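Local coordinates for protein CutA1 (PDB 3AHP) that forms a stable trimer of the CutA1 family and is probably involved, as its relatives are thought to be, in tolerance of divalent metal ions, at residues G96-L99 against Q100-K103; T66-P69 against A70-L74. One frame throughout, in Å; residues are numbered along the deposited sequence.

Contact 1 (G96-L99 against Q100-K103); sequences GPYL and QWIK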
# COMPACT_ATOMS: atom_id res chain seq x y z
N GLY B 96 -9.34 10.76 12.84
CA GLY B 96 -10.79 10.79 13.05
C GLY B 96 -11.62 11.57 12.04
O GLY B 96 -12.60 11.03 11.52
N PRO B 97 -11.27 12.85 11.80
CA PRO B 97 -12.05 13.68 10.88
C PRO B 97 -11.93 13.27 9.41
O PRO B 97 -12.82 13.59 8.61
CB PRO B 97 -11.47 15.09 11.09
CG PRO B 97 -10.89 15.07 12.43
CD PRO B 97 -10.36 13.66 12.62
N TYR B 98 -10.85 12.62 9.03
CA TYR B 98 -10.75 12.00 7.73
C TYR B 98 -11.62 10.80 7.59
O TYR B 98 -12.22 10.60 6.58
CB TYR B 98 -9.32 11.64 7.39
CG TYR B 98 -9.15 11.14 5.98
CD1 TYR B 98 -8.92 9.84 5.72
CD2 TYR B 98 -9.22 11.98 4.92
CE1 TYR B 98 -8.79 9.40 4.47
CE2 TYR B 98 -9.07 11.54 3.69
CZ TYR B 98 -8.87 10.26 3.45
OH TYR B 98 -8.71 9.82 2.19
N LEU B 99 -11.74 10.00 8.61
CA LEU B 99 -12.51 8.83 8.51
C LEU B 99 -13.98 9.13 8.51
O LEU B 99 -14.74 8.54 7.79
CB LEU B 99 -12.14 7.87 9.63
CG LEU B 99 -10.69 7.48 9.84
CD1 LEU B 99 -10.57 6.55 10.98
CD2 LEU B 99 -10.06 6.88 8.65
N GLN B 100 -14.36 10.08 9.33
CA GLN B 100 -15.61 10.77 9.22
C GLN B 100 -15.96 11.20 7.83
O GLN B 100 -17.00 10.89 7.35
CB GLN B 100 -15.58 11.96 10.15
CG GLN B 100 -16.90 12.42 10.69
CD GLN B 100 -17.73 11.33 11.25
OE1 GLN B 100 -18.70 10.93 10.65
NE2 GLN B 100 -17.38 10.86 12.41
N TRP B 101 -15.07 11.93 7.18
CA TRP B 101 -15.33 12.46 5.85
C TRP B 101 -15.68 11.36 4.87
O TRP B 101 -16.61 11.51 4.07
CB TRP B 101 -14.12 13.22 5.34
CG TRP B 101 -14.22 13.65 3.90
CD1 TRP B 101 -15.09 14.57 3.39
CD2 TRP B 101 -13.37 13.25 2.83
NE1 TRP B 101 -14.83 14.76 2.05
CE2 TRP B 101 -13.78 13.96 1.68
CE3 TRP B 101 -12.28 12.38 2.72
CZ2 TRP B 101 -13.15 13.82 0.44
CZ3 TRP B 101 -11.67 12.21 1.49
CH2 TRP B 101 -12.11 12.93 0.36
N ILE B 102 -14.90 10.28 4.92
CA ILE B 102 -15.22 9.03 4.23
C ILE B 102 -16.59 8.54 4.59
O ILE B 102 -17.35 8.16 3.72
CB ILE B 102 -14.20 7.93 4.57
CG1 ILE B 102 -12.80 8.35 4.12
CG2 ILE B 102 -14.62 6.61 3.91
CD1 ILE B 102 -11.68 7.35 4.49
N LYS B 103 -16.88 8.49 5.88
CA LYS B 103 -18.19 8.07 6.39
C LYS B 103 -19.35 8.95 5.88
O LYS B 103 -20.41 8.45 5.52
CB LYS B 103 -18.15 7.98 7.92
CG LYS B 103 -19.48 7.78 8.62
CD LYS B 103 -19.74 6.34 8.96
CE LYS B 103 -20.85 6.21 10.00
NZ LYS B 103 -20.30 5.95 11.36

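Contact 2 (T66-P69 against A70-L74); sequences TDYP and AIEQL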
# COMPACT_ATOMS: atom_id res chain seq x y z
N THR B 66 -19.13 -0.91 3.75
CA THR B 66 -20.54 -1.09 3.45
C THR B 66 -20.83 -0.90 1.95
O THR B 66 -21.58 -1.65 1.35
CB THR B 66 -21.38 -0.17 4.37
OG1 THR B 66 -22.54 -0.85 4.78
CG2 THR B 66 -21.73 1.17 3.74
N ASP B 67 -20.10 0.02 1.31
CA ASP B 67 -20.22 0.23 -0.11
C ASP B 67 -19.50 -0.84 -0.91
O ASP B 67 -19.56 -0.83 -2.14
CB ASP B 67 -19.63 1.59 -0.52
CG ASP B 67 -20.18 2.73 0.28
OD1 ASP B 67 -21.42 2.89 0.36
OD2 ASP B 67 -19.36 3.54 0.75
N TYR B 68 -18.76 -1.72 -0.25
CA TYR B 68 -17.81 -2.57 -0.95
C TYR B 68 -18.44 -3.30 -2.15
O TYR B 68 -17.90 -3.23 -3.26
CB TYR B 68 -17.08 -3.56 -0.03
CG TYR B 68 -16.24 -4.56 -0.80
CD1 TYR B 68 -14.94 -4.24 -1.19
CD2 TYR B 68 -16.80 -5.75 -1.28
CE1 TYR B 68 -14.20 -5.12 -1.99
CE2 TYR B 68 -16.08 -6.62 -2.09
CZ TYR B 68 -14.78 -6.31 -2.43
OH TYR B 68 -14.06 -7.17 -3.23
N PRO B 69 -19.59 -3.97 -1.93
CA PRO B 69 -20.14 -4.79 -3.02
C PRO B 69 -20.42 -4.01 -4.31
O PRO B 69 -20.25 -4.56 -5.40
CB PRO B 69 -21.43 -5.35 -2.40
CG PRO B 69 -21.13 -5.40 -0.95
CD PRO B 69 -20.35 -4.14 -0.69
N ALA B 70 -20.78 -2.74 -4.19
CA ALA B 70 -21.03 -1.90 -5.35
C ALA B 70 -19.73 -1.43 -6.02
O ALA B 70 -19.67 -1.30 -7.24
CB ALA B 70 -21.91 -0.71 -4.96
N ILE B 71 -18.71 -1.16 -5.21
CA ILE B 71 -17.39 -0.80 -5.74
C ILE B 71 -16.78 -1.94 -6.56
O ILE B 71 -16.43 -1.77 -7.73
CB ILE B 71 -16.46 -0.36 -4.62
CG1 ILE B 71 -17.10 0.82 -3.88
CG2 ILE B 71 -15.07 0.02 -5.19
CD1 ILE B 71 -16.39 1.24 -2.60
N GLU B 72 -16.76 -3.13 -5.97
CA GLU B 72 -16.31 -4.29 -6.70
C GLU B 72 -17.08 -4.46 -8.00
O GLU B 72 -16.49 -4.68 -9.06
CB GLU B 72 -16.50 -5.53 -5.85
CG GLU B 72 -16.14 -6.77 -6.60
CD GLU B 72 -16.30 -7.99 -5.77
OE1 GLU B 72 -17.36 -8.63 -5.89
OE2 GLU B 72 -15.39 -8.28 -4.95
N GLN B 73 -18.41 -4.44 -7.90
CA GLN B 73 -19.26 -4.56 -9.06
C GLN B 73 -18.92 -3.53 -10.13
O GLN B 73 -18.59 -3.88 -11.25
CB GLN B 73 -20.74 -4.47 -8.65
CG GLN B 73 -21.70 -5.07 -9.68
CD GLN B 73 -21.26 -6.44 -10.17
OE1 GLN B 73 -20.71 -6.57 -11.26
NE2 GLN B 73 -21.43 -7.45 -9.33
N LEU B 74 -18.86 -2.27 -9.75
CA LEU B 74 -18.49 -1.22 -10.68
C LEU B 74 -17.08 -1.40 -11.27
O LEU B 74 -16.89 -1.31 -12.49
CB LEU B 74 -18.66 0.17 -10.03
CG LEU B 74 -18.51 1.39 -10.95
CD1 LEU B 74 -19.35 1.20 -12.20
CD2 LEU B 74 -18.94 2.67 -10.27

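Contact 1 (G96-L99 against Q100-K103)
Tyr98 meets Trp101 and Ile102, three and four residues further along the same helix, with two different parts of its ring. On one flank, Tyr98 CE2 lies 3.5 Å from Trp101 CE3. The phenol ring and the six-membered indole ring meet obliquely, their centroids 5.4 Å apart and their planes inclined at 41°. Ile102 takes the other flank: its CD1 is 3.5 Å from Tyr98 CE1, while CG1 sits over one ring face, offset toward the rim. Both aromatic side chains leave the backbone the same way, with CG anti to N (chi1 -173° for Tyr98), which carries the rings out to where the CE2 corner of Tyr98 meets CE3 of Trp101. Behind them runs the backbone ladder. Ile102 N donates to Tyr98 O, nearly straight at 175°, and Gln100 N to Gly96 O at 3.0 Å; the Trp101 N bond to Pro97 O is more bent. Further out, Tyr98 and Trp101 both rest on Cys34, Ile102 reaches Met64, and the second subunit packs its Pro84 against Tyr98 and its Gln46 against Trp101. This is i to i+3 and i to i+4 side-chain packing in the first turns of an alpha-helix, here the C-terminal helix 96-105 of the trimeric, ferredoxin-like CutA1 fold, in contact with its own sheet and with the second subunit.

Contact 2 (T66-P69 against A70-L74)
Anti first torsions in Tyr68 (chi1 173°) and Glu72 set the direction in which the phenol and the carboxylate leave helix 68-78, and the four-residue spacing puts both on the same side of its first turns. Glu72 then continues extended through its second torsion, and this carries OE2 up to the rim of the Tyr68 ring, near the ring plane. The phenol donates from Tyr68 OH to Glu72 OE2, a hydrogen bond modelled at 2.4 Å, although at 2.7 Å resolution so short a value carries little weight. Ring and carboxylate planes stand 80° apart, so the two groups do not lie flat on one another. The same pair is tied through the backbone, Glu72 N to Tyr68 O at 2.9 Å with an N-H...O angle of 170°. One residue earlier, Asp67 O accepts from Ile71 N at 3.2 Å and weakly from Ala70 N, and Asp67 CB touches Ile71 CD1 at 3.9 Å. Pro69 O receives Gln73 N at 3.1 Å. Around this turn, Tyr68 packs on Leu7 and Ile9, Ile71 on Leu31 and Phe86, and Gly94 of the third subunit lies against both Tyr68 and Glu72. The chemistry is thus an i to i+4 phenol-carboxylate bond beside a subunit boundary: at a normal length it would supply Glu72 OE2 with a donor and probably restrain the carboxylate.

Overall arrangement
Contact 2 precedes contact 1 in the chain, with strand 86-94 between their helices. Their centres are 19 Å apart and their nearest atoms about 6 Å apart, so they do not touch. Both nevertheless pack against strand 6-13, where Leu99 and Ile102 of contact 1 reach Gln6 and contact 2 meets residues further along the strand. They differ in position, the centre of contact 1 lying about 18 Å from the chain centre and that of contact 2 about 10 Å, and they face different neighbours: 96-103 meets the second subunit, 66-74 the third. Together they set two helices of one chain against both partners of the trimer.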